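Local coordinates for acyl-coenzyme A oxidase acox-1.1 (Caenorhabditis elegans, PDB 5K3H), which catalyses, with FAD, the oxygen-dependent desaturation of acyl-CoA chains that opens peroxisomal beta-oxidation, at residues T148-E153 against W188-L193; N162-A167 against T180-A185; K242-I247 against Y424-G429; T494-A499 against T539-V544. All coordinates share one frame; numbering follows the deposited sequence.

Interaction 1 (T148-E153 against W188-L193); sequences TYAQTE and WWPGNL
Thr148 and Thr152 reach from 148-153, the end of strand 147-150 and the loop that follows in the middle beta domain of the acyl-CoA oxidase fold, to the loop 188-193, whose last four residues make a type II beta turn. Two threonine hydroxyls clip this loop on with Pro190 between them. At one end Thr148 OG1 donates to Gly191 O at 2.6 Å, in the carbonyl plane and with a C=O...O angle of 157°. With OG1 anti to the backbone N (chi1 -178°), the methyl of Thr148 is left to lie across the Leu193 side chain, CG2 to CB 3.8 Å. At the other end Thr152 and Trp188 clasp each other twice: Trp188 N gives a fairly straight bond to Thr152 O (2.9 Å, 163°), and Thr152 OG1 returns one to Trp188 O at 2.6 Å, tilted from that carbonyl plane. Pro190 fills the middle, CB resting 3.4 Å from Tyr149 O and CG 3.6 Å from Ala150 CA, so that the ring packs on the backbone of the strand end. The contact is buried. Tyr149 to Thr152 and Gly191 belong to the FAD site shared between the dimer partners, and the clips tie these two parts of it together. The indoles of Trp188 and Trp189 lead away from the strand end, and both meet the ring of His412 of the second subunit. The double clasp also brings two acceptors, Thr152 O and Trp188 O, within 3.2 Å of each other, each carbonyl oxygen receiving a hydrogen from the opposite residue.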
loop_
_atom_site.group_PDB
_atom_site.type_symbol
_atom_site.label_atom_id
_atom_site.label_comp_id
_atom_site.label_asym_id
_atom_site.label_seq_id
_atom_site.Cartn_x
_atom_site.Cartn_y
_atom_site.Cartn_z
ATOM N N THR B 148 16.868 -8.405 -22.849
ATOM C CA THR B 148 15.573 -8.165 -22.240
ATOM C C THR B 148 14.535 -8.236 -23.354
ATOM O O THR B 148 14.854 -8.526 -24.511
ATOM C CB THR B 148 15.580 -6.821 -21.484
ATOM O OG1 THR B 148 14.313 -6.596 -20.847
ATOM C CG2 THR B 148 15.889 -5.668 -22.437
ATOM N N TYR B 149 13.282 -7.975 -22.998
ATOM C CA TYR B 149 12.167 -8.021 -23.932
ATOM C C TYR B 149 11.526 -6.638 -23.922
ATOM O O TYR B 149 11.144 -6.134 -22.863
ATOM C CB TYR B 149 11.186 -9.114 -23.510
ATOM C CG TYR B 149 10.080 -9.393 -24.491
ATOM C CD1 TYR B 149 10.275 -10.288 -25.521
ATOM C CD2 TYR B 149 8.842 -8.788 -24.381
ATOM C CE1 TYR B 149 9.279 -10.569 -26.430
ATOM C CE2 TYR B 149 7.828 -9.067 -25.301
ATOM C CZ TYR B 149 8.065 -9.960 -26.318
ATOM O OH TYR B 149 7.095 -10.256 -27.241
ATOM N N ALA B 150 11.448 -6.001 -25.081
ATOM C CA ALA B 150 11.095 -4.581 -25.155
ATOM C C ALA B 150 9.798 -4.450 -25.931
ATOM O O ALA B 150 9.800 -4.474 -27.164
ATOM C CB ALA B 150 12.219 -3.765 -25.796
ATOM N N GLN B 151 8.687 -4.333 -25.206
ATOM C CA GLN B 151 7.377 -4.219 -25.840
ATOM C C GLN B 151 6.686 -2.904 -25.511
ATOM O O GLN B 151 6.324 -2.147 -26.422
ATOM C CB GLN B 151 6.506 -5.418 -25.438
ATOM C CG GLN B 151 5.115 -5.380 -26.003
ATOM C CD GLN B 151 4.326 -6.600 -25.594
ATOM O OE1 GLN B 151 3.252 -6.498 -24.990
ATOM N NE2 GLN B 151 4.862 -7.780 -25.929
ATOM N N THR B 152 6.498 -2.606 -24.234
ATOM C CA THR B 152 5.650 -1.492 -23.870
ATOM C C THR B 152 6.299 -0.166 -24.247
ATOM O O THR B 152 7.521 0.005 -24.204
ATOM C CB THR B 152 5.347 -1.527 -22.379
ATOM O OG1 THR B 152 6.555 -1.299 -21.664
ATOM C CG2 THR B 152 4.754 -2.880 -21.978
ATOM N N GLU B 153 5.449 0.790 -24.587
ATOM C CA GLU B 153 5.886 2.086 -25.042
ATOM C C GLU B 153 5.373 3.152 -24.090
ATOM O O GLU B 153 4.431 2.926 -23.326
ATOM C CB GLU B 153 5.399 2.336 -26.463
ATOM C CG GLU B 153 6.117 1.484 -27.459
ATOM C CD GLU B 153 5.480 1.519 -28.816
ATOM O OE1 GLU B 153 4.522 2.313 -28.996
ATOM O OE2 GLU B 153 5.930 0.754 -29.701
ATOM N N TRP B 188 9.451 1.864 -23.230
ATOM C CA TRP B 188 9.460 2.476 -21.895
ATOM C C TRP B 188 8.928 1.441 -20.925
ATOM O O TRP B 188 7.863 0.877 -21.187
ATOM C CB TRP B 188 8.613 3.752 -21.849
ATOM C CG TRP B 188 8.885 4.655 -20.649
ATOM C CD1 TRP B 188 8.446 4.481 -19.360
ATOM C CD2 TRP B 188 9.653 5.868 -20.643
ATOM N NE1 TRP B 188 8.908 5.503 -18.554
ATOM C CE2 TRP B 188 9.647 6.367 -19.322
ATOM C CE3 TRP B 188 10.343 6.584 -21.629
ATOM C CZ2 TRP B 188 10.302 7.537 -18.965
ATOM C CZ3 TRP B 188 11.005 7.749 -21.262
ATOM C CH2 TRP B 188 10.980 8.208 -19.940
ATOM N N TRP B 189 9.725 1.117 -19.866
ATOM C CA TRP B 189 9.511 0.138 -18.781
ATOM C C TRP B 189 10.184 -1.239 -18.907
ATOM O O TRP B 189 10.247 -1.931 -17.880
ATOM C CB TRP B 189 8.006 -0.097 -18.508
ATOM C CG TRP B 189 7.447 0.970 -17.624
ATOM C CD1 TRP B 189 6.611 1.986 -17.984
ATOM C CD2 TRP B 189 7.743 1.161 -16.232
ATOM N NE1 TRP B 189 6.361 2.787 -16.901
ATOM C CE2 TRP B 189 7.045 2.303 -15.814
ATOM C CE3 TRP B 189 8.529 0.466 -15.299
ATOM C CZ2 TRP B 189 7.115 2.781 -14.514
ATOM C CZ3 TRP B 189 8.589 0.934 -13.998
ATOM C CH2 TRP B 189 7.888 2.083 -13.616
ATOM N N PRO B 190 10.681 -1.701 -20.070
ATOM C CA PRO B 190 11.364 -3.010 -20.091
ATOM C C PRO B 190 12.493 -3.089 -19.078
ATOM O O PRO B 190 13.360 -2.216 -19.014
ATOM C CB PRO B 190 11.895 -3.112 -21.521
ATOM C CG PRO B 190 10.924 -2.331 -22.324
ATOM C CD PRO B 190 10.534 -1.182 -21.446
ATOM N N GLY B 191 12.455 -4.136 -18.258
ATOM C CA GLY B 191 13.428 -4.269 -17.189
ATOM C C GLY B 191 14.813 -4.536 -17.744
ATOM O O GLY B 191 14.970 -5.155 -18.800
ATOM N N ASN B 192 15.821 -3.980 -17.069
ATOM C CA ASN B 192 17.234 -4.159 -17.398
ATOM C C ASN B 192 17.589 -3.648 -18.793
ATOM O O ASN B 192 18.654 -3.993 -19.323
ATOM C CB ASN B 192 17.648 -5.618 -17.236
ATOM C CG ASN B 192 17.400 -6.111 -15.842
ATOM O OD1 ASN B 192 16.743 -7.132 -15.641
ATOM N ND2 ASN B 192 17.901 -5.373 -14.859
ATOM N N LEU B 193 16.698 -2.858 -19.402
ATOM C CA LEU B 193 16.902 -2.297 -20.729
ATOM C C LEU B 193 17.739 -1.026 -20.699
ATOM O O LEU B 193 18.398 -0.697 -21.694
ATOM C CB LEU B 193 15.548 -1.995 -21.383
ATOM C CG LEU B 193 15.578 -1.254 -22.730
ATOM C CD1 LEU B 193 16.347 -2.049 -23.788
ATOM C CD2 LEU B 193 14.168 -0.914 -23.240
#

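Interaction 2 (N162-A167 against T180-A185); sequences NLETTA and TPKITA
Glu164 meets the turn 180-185 along its whole side chain, and the packing is tightest at its root. There Glu164 CB lies 3.4 Å from Ala185 CB, where Ala185 is buried. Further out, the extended chain carries the carboxylate to Thr184, whose OG1 donates to Glu164 OE1 at 2.8 Å on the syn lone pair. Thr184 is ready for this because its hydroxyl stands between its backbone N and carbonyl carbon (chi1 56°), and the 3-10 turn closed by Ala185 N to Lys182 O holds the residue in place. The outer side is looser. Lys182 bends at chi3 so that CE comes within 3.1 Å of Glu164 OE1, yet its NZ stays 3.8 Å from the same oxygen, a long salt bridge. Exposed Pro181 lies against the Glu164 carbonyl, its CD 3.5 Å from Glu164 O, with CG close behind. A glutamine in place of Glu164 has no negative charge, so Lys182 would probably be left without its mate and freer to turn. Buried Thr165 sends OG1 to Glu153 OE2. Thr184 packs on Tyr637 of the second subunit. At Thr166 the backbone pairs with His179, and the two segments thus flank the open end of a beta hairpin, strands 166-170 and 175-179, in the mixed sheet of the beta domain.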
loop_
_atom_site.group_PDB
_atom_site.type_symbol
_atom_site.label_atom_id
_atom_site.label_comp_id
_atom_site.label_asym_id
_atom_site.label_seq_id
_atom_site.Cartn_x
_atom_site.Cartn_y
_atom_site.Cartn_z
ATOM N N ASN B 162 -1.900 -0.918 -30.830
ATOM C CA ASN B 162 -1.725 0.526 -30.890
ATOM C C ASN B 162 -0.283 0.961 -30.640
ATOM O O ASN B 162 -0.039 2.154 -30.420
ATOM C CB ASN B 162 -2.672 1.210 -29.898
ATOM C CG ASN B 162 -4.154 1.019 -30.267
ATOM O OD1 ASN B 162 -4.955 0.471 -29.484
ATOM N ND2 ASN B 162 -4.515 1.461 -31.475
ATOM N N LEU B 163 0.672 0.030 -30.670
ATOM C CA LEU B 163 2.084 0.393 -30.613
ATOM C C LEU B 163 2.481 1.282 -31.795
ATOM O O LEU B 163 1.898 1.228 -32.880
ATOM C CB LEU B 163 2.942 -0.871 -30.590
ATOM C CG LEU B 163 2.752 -1.765 -29.367
ATOM C CD1 LEU B 163 3.502 -3.078 -29.542
ATOM C CD2 LEU B 163 3.238 -1.056 -28.116
ATOM N N GLU B 164 3.492 2.115 -31.569
ATOM C CA GLU B 164 3.958 3.039 -32.596
ATOM C C GLU B 164 5.307 2.695 -33.226
ATOM O O GLU B 164 5.612 3.175 -34.318
ATOM C CB GLU B 164 3.999 4.467 -32.041
ATOM C CG GLU B 164 2.629 5.091 -31.832
ATOM C CD GLU B 164 2.657 6.236 -30.839
ATOM O OE1 GLU B 164 3.528 7.120 -30.972
ATOM O OE2 GLU B 164 1.808 6.252 -29.925
ATOM N N THR B 165 6.120 1.880 -32.560
ATOM C CA THR B 165 7.417 1.546 -33.136
ATOM C C THR B 165 7.230 0.745 -34.426
ATOM O O THR B 165 6.446 -0.207 -34.469
ATOM C CB THR B 165 8.254 0.776 -32.119
ATOM O OG1 THR B 165 8.452 1.602 -30.956
ATOM C CG2 THR B 165 9.621 0.381 -32.735
ATOM N N THR B 166 7.928 1.138 -35.493
ATOM C CA THR B 166 7.797 0.451 -36.773
ATOM C C THR B 166 9.079 -0.289 -37.146
ATOM O O THR B 166 10.182 0.059 -36.707
ATOM C CB THR B 166 7.406 1.403 -37.910
ATOM O OG1 THR B 166 8.333 2.491 -37.970
ATOM C CG2 THR B 166 5.960 1.936 -37.736
ATOM N N ALA B 167 8.892 -1.381 -37.881
ATOM C CA ALA B 167 9.963 -2.113 -38.535
ATOM C C ALA B 167 9.555 -2.216 -39.992
ATOM O O ALA B 167 8.665 -3.003 -40.332
ATOM C CB ALA B 167 10.166 -3.494 -37.914
ATOM N N THR B 180 11.358 4.997 -34.244
ATOM C CA THR B 180 10.500 5.528 -33.191
ATOM C C THR B 180 9.996 6.894 -33.645
ATOM O O THR B 180 10.725 7.895 -33.533
ATOM C CB THR B 180 11.275 5.635 -31.876
ATOM O OG1 THR B 180 11.788 4.344 -31.536
ATOM C CG2 THR B 180 10.390 6.130 -30.746
ATOM N N PRO B 181 8.787 6.987 -34.207
ATOM C CA PRO B 181 8.391 8.252 -34.834
ATOM C C PRO B 181 8.117 9.374 -33.847
ATOM O O PRO B 181 8.408 10.530 -34.168
ATOM C CB PRO B 181 7.139 7.872 -35.635
ATOM C CG PRO B 181 6.633 6.633 -35.045
ATOM C CD PRO B 181 7.834 5.897 -34.497
ATOM N N LYS B 182 7.694 9.076 -32.622
ATOM C CA LYS B 182 7.361 10.116 -31.656
ATOM C C LYS B 182 7.864 9.723 -30.290
ATOM O O LYS B 182 8.258 8.576 -30.049
ATOM C CB LYS B 182 5.865 10.353 -31.460
ATOM C CG LYS B 182 5.104 10.953 -32.560
ATOM C CD LYS B 182 3.675 11.181 -32.069
ATOM C CE LYS B 182 2.840 9.906 -32.028
ATOM N NZ LYS B 182 1.438 10.199 -31.573
ATOM N N ILE B 183 7.836 10.717 -29.397
ATOM C CA ILE B 183 8.205 10.505 -28.001
ATOM C C ILE B 183 7.387 9.371 -27.396
ATOM O O ILE B 183 7.936 8.480 -26.739
ATOM C CB ILE B 183 8.042 11.815 -27.202
ATOM C CG1 ILE B 183 8.523 11.636 -25.765
ATOM C CG2 ILE B 183 6.606 12.334 -27.233
ATOM C CD1 ILE B 183 8.818 12.953 -25.061
ATOM N N THR B 184 6.071 9.353 -27.656
ATOM C CA THR B 184 5.189 8.345 -27.074
ATOM C C THR B 184 5.466 6.941 -27.601
ATOM O O THR B 184 4.909 5.976 -27.058
ATOM C CB THR B 184 3.707 8.685 -27.332
ATOM O OG1 THR B 184 3.468 8.833 -28.738
ATOM C CG2 THR B 184 3.290 9.953 -26.613
ATOM N N ALA B 185 6.284 6.815 -28.657
ATOM C CA ALA B 185 6.663 5.547 -29.266
ATOM C C ALA B 185 7.912 4.949 -28.649
ATOM O O ALA B 185 8.260 3.812 -28.979
ATOM C CB ALA B 185 6.876 5.706 -30.772
#

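Interaction 3 (K242-I247 against Y424-G429); sequences KMAYNI and YGVAIG
Tyr245 and Val426 cross at about a right angle, the ring atom CD1 lying 3.9 Å from the methyl CG1. The ring swings over with CG anti to the backbone N (chi1 -156°), from a residue whose own backbone is in the left-handed region. Next to it, Ala244 points its CB toward the helix and settles on the backbone of Gly425, 3.6 Å from Gly425 C; a CB at Gly425 would probably collide with that methyl. Met243 comes from the other flank. Its thioether chain ends in CE, which lies 4.2 Å from Gly425 CA and 4.4 Å from both Tyr424 CE2 and Ile428 CG2, a loose apolar cluster. The loop is stiffened from within: Asn246 takes Lys242 N on OD1 and gives ND2 to Lys242 O, and Lys242 NZ binds Tyr245 O at 2.8 Å. Tyr245 N is held by Glu422 OE2, and Gly425 O accepts from Tyr414 OH of the second subunit. The loop of the beta domain between strands 234-238 and 251-255 thereby lies against helix 420-428, the beta-to-alpha domain junction of the acyl-CoA oxidase fold, here at the dimer interface.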
loop_
_atom_site.group_PDB
_atom_site.type_symbol
_atom_site.label_atom_id
_atom_site.label_comp_id
_atom_site.label_asym_id
_atom_site.label_seq_id
_atom_site.Cartn_x
_atom_site.Cartn_y
_atom_site.Cartn_z
ATOM N N LYS B 242 12.203 4.298 -8.769
ATOM C CA LYS B 242 10.862 3.732 -8.644
ATOM C C LYS B 242 10.493 3.539 -7.178
ATOM O O LYS B 242 11.294 3.791 -6.260
ATOM C CB LYS B 242 10.739 2.414 -9.414
ATOM C CG LYS B 242 11.025 2.549 -10.894
ATOM C CD LYS B 242 11.243 1.230 -11.517
ATOM C CE LYS B 242 12.514 0.661 -10.960
ATOM N NZ LYS B 242 12.763 -0.715 -11.397
ATOM N N MET B 243 9.241 3.107 -6.966
ATOM C CA MET B 243 8.755 2.897 -5.608
ATOM C C MET B 243 9.389 1.663 -4.973
ATOM O O MET B 243 9.557 1.605 -3.756
ATOM C CB MET B 243 7.224 2.819 -5.594
ATOM C CG MET B 243 6.623 1.450 -5.796
ATOM S SD MET B 243 4.812 1.509 -5.705
ATOM C CE MET B 243 4.472 0.982 -4.021
ATOM N N ALA B 244 9.785 0.694 -5.773
ATOM C CA ALA B 244 10.487 -0.471 -5.260
ATOM C C ALA B 244 11.193 -1.113 -6.445
ATOM O O ALA B 244 11.158 -0.590 -7.564
ATOM C CB ALA B 244 9.526 -1.434 -4.542
ATOM N N TYR B 245 11.844 -2.248 -6.199
ATOM C CA TYR B 245 12.419 -3.034 -7.293
ATOM C C TYR B 245 13.510 -2.252 -8.026
ATOM O O TYR B 245 13.602 -2.291 -9.250
ATOM C CB TYR B 245 11.314 -3.456 -8.266
ATOM C CG TYR B 245 11.641 -4.679 -9.069
ATOM C CD1 TYR B 245 12.033 -5.847 -8.429
ATOM C CD2 TYR B 245 11.508 -4.690 -10.451
ATOM C CE1 TYR B 245 12.321 -6.987 -9.139
ATOM C CE2 TYR B 245 11.787 -5.846 -11.186
ATOM C CZ TYR B 245 12.196 -6.990 -10.517
ATOM O OH TYR B 245 12.483 -8.151 -11.206
ATOM N N ASN B 246 14.325 -1.515 -7.278
ATOM C CA ASN B 246 15.162 -0.482 -7.873
ATOM C C ASN B 246 16.519 -0.979 -8.350
ATOM O O ASN B 246 17.271 -0.192 -8.935
ATOM C CB ASN B 246 15.337 0.664 -6.889
ATOM C CG ASN B 246 14.161 1.615 -6.929
ATOM O OD1 ASN B 246 13.902 2.229 -7.965
ATOM N ND2 ASN B 246 13.431 1.735 -5.814
ATOM N N ILE B 247 16.842 -2.260 -8.138
ATOM C CA ILE B 247 18.058 -2.822 -8.711
ATOM C C ILE B 247 17.878 -3.119 -10.194
ATOM O O ILE B 247 18.865 -3.185 -10.934
ATOM C CB ILE B 247 18.485 -4.062 -7.903
ATOM C CG1 ILE B 247 18.724 -3.664 -6.437
ATOM C CG2 ILE B 247 19.698 -4.746 -8.537
ATOM C CD1 ILE B 247 19.150 -4.789 -5.490
ATOM N N TYR B 424 5.983 -5.476 -0.187
ATOM C CA TYR B 424 4.755 -4.985 -0.806
ATOM C C TYR B 424 5.033 -4.378 -2.175
ATOM O O TYR B 424 4.334 -4.663 -3.155
ATOM C CB TYR B 424 4.090 -3.951 0.117
ATOM C CG TYR B 424 2.853 -3.269 -0.456
ATOM C CD1 TYR B 424 1.617 -3.923 -0.498
ATOM C CD2 TYR B 424 2.921 -1.970 -0.950
ATOM C CE1 TYR B 424 0.493 -3.302 -1.020
ATOM C CE2 TYR B 424 1.795 -1.344 -1.474
ATOM C CZ TYR B 424 0.583 -2.019 -1.512
ATOM O OH TYR B 424 -0.546 -1.401 -2.033
ATOM N N GLY B 425 6.024 -3.494 -2.252
ATOM C CA GLY B 425 6.276 -2.775 -3.494
ATOM C C GLY B 425 6.694 -3.665 -4.654
ATOM O O GLY B 425 6.351 -3.402 -5.812
ATOM N N VAL B 426 7.480 -4.696 -4.377
ATOM C CA VAL B 426 7.847 -5.606 -5.449
ATOM C C VAL B 426 6.637 -6.434 -5.874
ATOM O O VAL B 426 6.343 -6.546 -7.066
ATOM C CB VAL B 426 9.020 -6.493 -5.010
ATOM C CG1 VAL B 426 9.344 -7.490 -6.114
ATOM C CG2 VAL B 426 10.208 -5.621 -4.659
ATOM N N ALA B 427 5.899 -7.006 -4.905
ATOM C CA ALA B 427 4.729 -7.830 -5.235
ATOM C C ALA B 427 3.696 -7.062 -6.055
ATOM O O ALA B 427 3.077 -7.619 -6.965
ATOM C CB ALA B 427 4.080 -8.372 -3.970
ATOM N N ILE B 428 3.464 -5.794 -5.726
ATOM C CA ILE B 428 2.424 -5.045 -6.422
ATOM C C ILE B 428 2.889 -4.597 -7.807
ATOM O O ILE B 428 2.061 -4.318 -8.677
ATOM C CB ILE B 428 1.981 -3.875 -5.527
ATOM C CG1 ILE B 428 0.475 -3.715 -5.615
ATOM C CG2 ILE B 428 2.749 -2.578 -5.841
ATOM C CD1 ILE B 428 -0.287 -4.854 -4.917
ATOM N N GLY B 429 4.186 -4.570 -8.068
ATOM C CA GLY B 429 4.672 -4.125 -9.367
ATOM C C GLY B 429 4.657 -5.204 -10.438
ATOM O O GLY B 429 3.994 -6.241 -10.297
#

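Interaction 4 (T494-A499 against T539-V544); sequences TFQHIA and TRLFIV
The helical bond from Ala499 N to Phe495 O, 3.0 Å, sets these two residues one turn apart on the face of helix 489-515 that is turned to Leu541 and Val544. Across the interface everything is apolar. Leu541 is the main wedge: its CG stands anti to the backbone N (chi1 160°), which sends both methyls against the opposite helix. Both lie on Gln496 CG (CD1 3.6 Å, CD2 3.7 Å); CD1 also meets Phe495 CB at 3.8 Å, and CD2 reaches Ala499 CB at 4.4 Å, so the fork is bordered by three residues at once. Gln496 takes part through its aliphatic stem, crossing Leu541 at a slant, while its amide NE2 goes on to a weak hydrogen bond with Glu545 OE2. Toward the other end Val544 lays CG2 over one face of the Phe495 ring, 4.2 Å from CE2. An alanine in place of Leu541 would remove both methyls, which is likely to open a gap between Phe495 CB, Gln496 CG and Ala499 CB. Segments 494-499 and 539-544 run antiparallel (166°), their axes 9.6 Å apart at closest approach; helix 520-553 follows helix 489-515 directly in the chain, so the pair forms an alpha-alpha hairpin in the C-terminal helical domain. Helix 557-577 closes one side of it: Leu575 packs on Phe495, His570 and Val571 on Val544, and Glu574 and Asp577 form salt bridges with Arg540. On the outer faces of helix 520-553 lie helices 382-408 and 338-367, touched by Thr539, Phe542 and Ile543.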
loop_
_atom_site.group_PDB
_atom_site.type_symbol
_atom_site.label_atom_id
_atom_site.label_comp_id
_atom_site.label_asym_id
_atom_site.label_seq_id
_atom_site.Cartn_x
_atom_site.Cartn_y
_atom_site.Cartn_z
ATOM N N THR B 494 -22.136 -22.694 -2.874
ATOM C CA THR B 494 -22.590 -21.327 -2.618
ATOM C C THR B 494 -21.770 -20.312 -3.421
ATOM O O THR B 494 -22.336 -19.373 -3.992
ATOM C CB THR B 494 -22.532 -21.057 -1.113
ATOM O OG1 THR B 494 -23.393 -21.989 -0.453
ATOM C CG2 THR B 494 -22.982 -19.654 -0.758
ATOM N N PHE B 495 -20.441 -20.493 -3.493
ATOM C CA PHE B 495 -19.618 -19.647 -4.368
ATOM C C PHE B 495 -19.991 -19.834 -5.840
ATOM O O PHE B 495 -19.976 -18.877 -6.625
ATOM C CB PHE B 495 -18.128 -19.956 -4.186
ATOM C CG PHE B 495 -17.553 -19.489 -2.880
ATOM C CD1 PHE B 495 -17.504 -18.146 -2.577
ATOM C CD2 PHE B 495 -17.036 -20.393 -1.978
ATOM C CE1 PHE B 495 -16.971 -17.707 -1.413
ATOM C CE2 PHE B 495 -16.500 -19.966 -0.777
ATOM C CZ PHE B 495 -16.460 -18.624 -0.495
ATOM N N GLN B 496 -20.288 -21.067 -6.243
ATOM C CA GLN B 496 -20.708 -21.287 -7.621
ATOM C C GLN B 496 -21.986 -20.516 -7.919
ATOM O O GLN B 496 -22.099 -19.857 -8.960
ATOM C CB GLN B 496 -20.877 -22.789 -7.878
ATOM C CG GLN B 496 -19.554 -23.502 -8.045
ATOM C CD GLN B 496 -19.673 -25.024 -8.208
ATOM O OE1 GLN B 496 -20.701 -25.615 -7.891
ATOM N NE2 GLN B 496 -18.589 -25.664 -8.663
ATOM N N HIS B 497 -22.932 -20.530 -6.980
ATOM C CA HIS B 497 -24.184 -19.810 -7.174
ATOM C C HIS B 497 -23.955 -18.310 -7.338
ATOM O O HIS B 497 -24.479 -17.702 -8.280
ATOM C CB HIS B 497 -25.140 -20.079 -6.013
ATOM C CG HIS B 497 -26.407 -19.293 -6.110
ATOM N ND1 HIS B 497 -27.477 -19.690 -6.888
ATOM C CD2 HIS B 497 -26.747 -18.090 -5.587
ATOM C CE1 HIS B 497 -28.435 -18.787 -6.804
ATOM N NE2 HIS B 497 -28.017 -17.805 -6.024
ATOM N N ILE B 498 -23.193 -17.677 -6.437
ATOM C CA ILE B 498 -23.097 -16.222 -6.531
ATOM C C ILE B 498 -22.291 -15.819 -7.764
ATOM O O ILE B 498 -22.631 -14.832 -8.423
ATOM C CB ILE B 498 -22.557 -15.566 -5.236
ATOM C CG1 ILE B 498 -21.060 -15.696 -5.098
ATOM C CG2 ILE B 498 -23.235 -16.096 -3.959
ATOM C CD1 ILE B 498 -20.613 -15.366 -3.681
ATOM N N ALA B 499 -21.251 -16.590 -8.134
ATOM C CA ALA B 499 -20.497 -16.267 -9.345
ATOM C C ALA B 499 -21.359 -16.408 -10.603
ATOM O O ALA B 499 -21.290 -15.562 -11.506
ATOM C CB ALA B 499 -19.243 -17.140 -9.447
ATOM N N THR B 539 -12.911 -16.133 -10.545
ATOM C CA THR B 539 -11.518 -16.423 -10.237
ATOM C C THR B 539 -11.365 -16.886 -8.790
ATOM O O THR B 539 -10.678 -17.878 -8.524
ATOM C CB THR B 539 -10.664 -15.177 -10.515
ATOM O OG1 THR B 539 -10.833 -14.781 -11.884
ATOM C CG2 THR B 539 -9.194 -15.461 -10.249
ATOM N N ARG B 540 -12.040 -16.206 -7.853
ATOM C CA ARG B 540 -12.023 -16.628 -6.454
ATOM C C ARG B 540 -12.649 -18.011 -6.280
ATOM O O ARG B 540 -12.193 -18.803 -5.442
ATOM C CB ARG B 540 -12.718 -15.582 -5.574
ATOM C CG ARG B 540 -11.983 -14.238 -5.589
ATOM C CD ARG B 540 -12.725 -13.107 -4.900
ATOM N NE ARG B 540 -12.679 -13.205 -3.447
ATOM C CZ ARG B 540 -13.099 -12.250 -2.624
ATOM N NH1 ARG B 540 -13.594 -11.128 -3.105
ATOM N NH2 ARG B 540 -13.024 -12.407 -1.317
ATOM N N LEU B 541 -13.707 -18.315 -7.033
ATOM C CA LEU B 541 -14.288 -19.655 -6.957
ATOM C C LEU B 541 -13.276 -20.726 -7.361
ATOM O O LEU B 541 -13.171 -21.771 -6.705
ATOM C CB LEU B 541 -15.540 -19.734 -7.829
ATOM C CG LEU B 541 -15.992 -21.137 -8.244
ATOM C CD1 LEU B 541 -16.475 -21.942 -7.026
ATOM C CD2 LEU B 541 -17.079 -21.022 -9.306
ATOM N N PHE B 542 -12.520 -20.482 -8.442
ATOM C CA PHE B 542 -11.478 -21.420 -8.864
ATOM C C PHE B 542 -10.458 -21.651 -7.761
ATOM O O PHE B 542 -10.045 -22.785 -7.513
ATOM C CB PHE B 542 -10.749 -20.921 -10.107
ATOM C CG PHE B 542 -9.629 -21.839 -10.529
ATOM C CD1 PHE B 542 -9.897 -22.980 -11.271
ATOM C CD2 PHE B 542 -8.320 -21.595 -10.132
ATOM C CE1 PHE B 542 -8.878 -23.828 -11.647
ATOM C CE2 PHE B 542 -7.289 -22.450 -10.504
ATOM C CZ PHE B 542 -7.565 -23.564 -11.263
ATOM N N ILE B 543 -10.014 -20.575 -7.111
ATOM C CA ILE B 543 -8.986 -20.698 -6.083
ATOM C C ILE B 543 -9.471 -21.579 -4.931
ATOM O O ILE B 543 -8.750 -22.469 -4.467
ATOM C CB ILE B 543 -8.569 -19.291 -5.603
ATOM C CG1 ILE B 543 -7.863 -18.528 -6.732
ATOM C CG2 ILE B 543 -7.669 -19.380 -4.370
ATOM C CD1 ILE B 543 -7.800 -17.030 -6.532
ATOM N N VAL B 544 -10.712 -21.372 -4.477
ATOM C CA VAL B 544 -11.293 -22.220 -3.433
ATOM C C VAL B 544 -11.330 -23.684 -3.873
ATOM O O VAL B 544 -11.027 -24.588 -3.087
ATOM C CB VAL B 544 -12.699 -21.723 -3.048
ATOM C CG1 VAL B 544 -13.356 -22.722 -2.103
ATOM C CG2 VAL B 544 -12.646 -20.322 -2.464
#

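Overall arrangement
Interactions 1 and 2 lie in the beta domain, 14 Å apart between centres, interaction 2 nested within the chain loop that interaction 1 closes. Glu153 joins them: its OE1 is 2.8 Å from Glu164 N. Interaction 1, part of the FAD site, touches interaction 3 where Trp189 CZ3 meets Lys242 CD at 3.6 Å, and these three contacts all meet the second subunit. Interaction 3 lies near both the FAD and ATP sites: Tyr245 is about 6 Å from Gly191 and Ile428 about 6 Å from His396 (side chains). Interaction 4 is remote, about 36 Å from interaction 1 between centres, but its Ala499 lies about 7 Å from ATP-binding Ala534 between side chains.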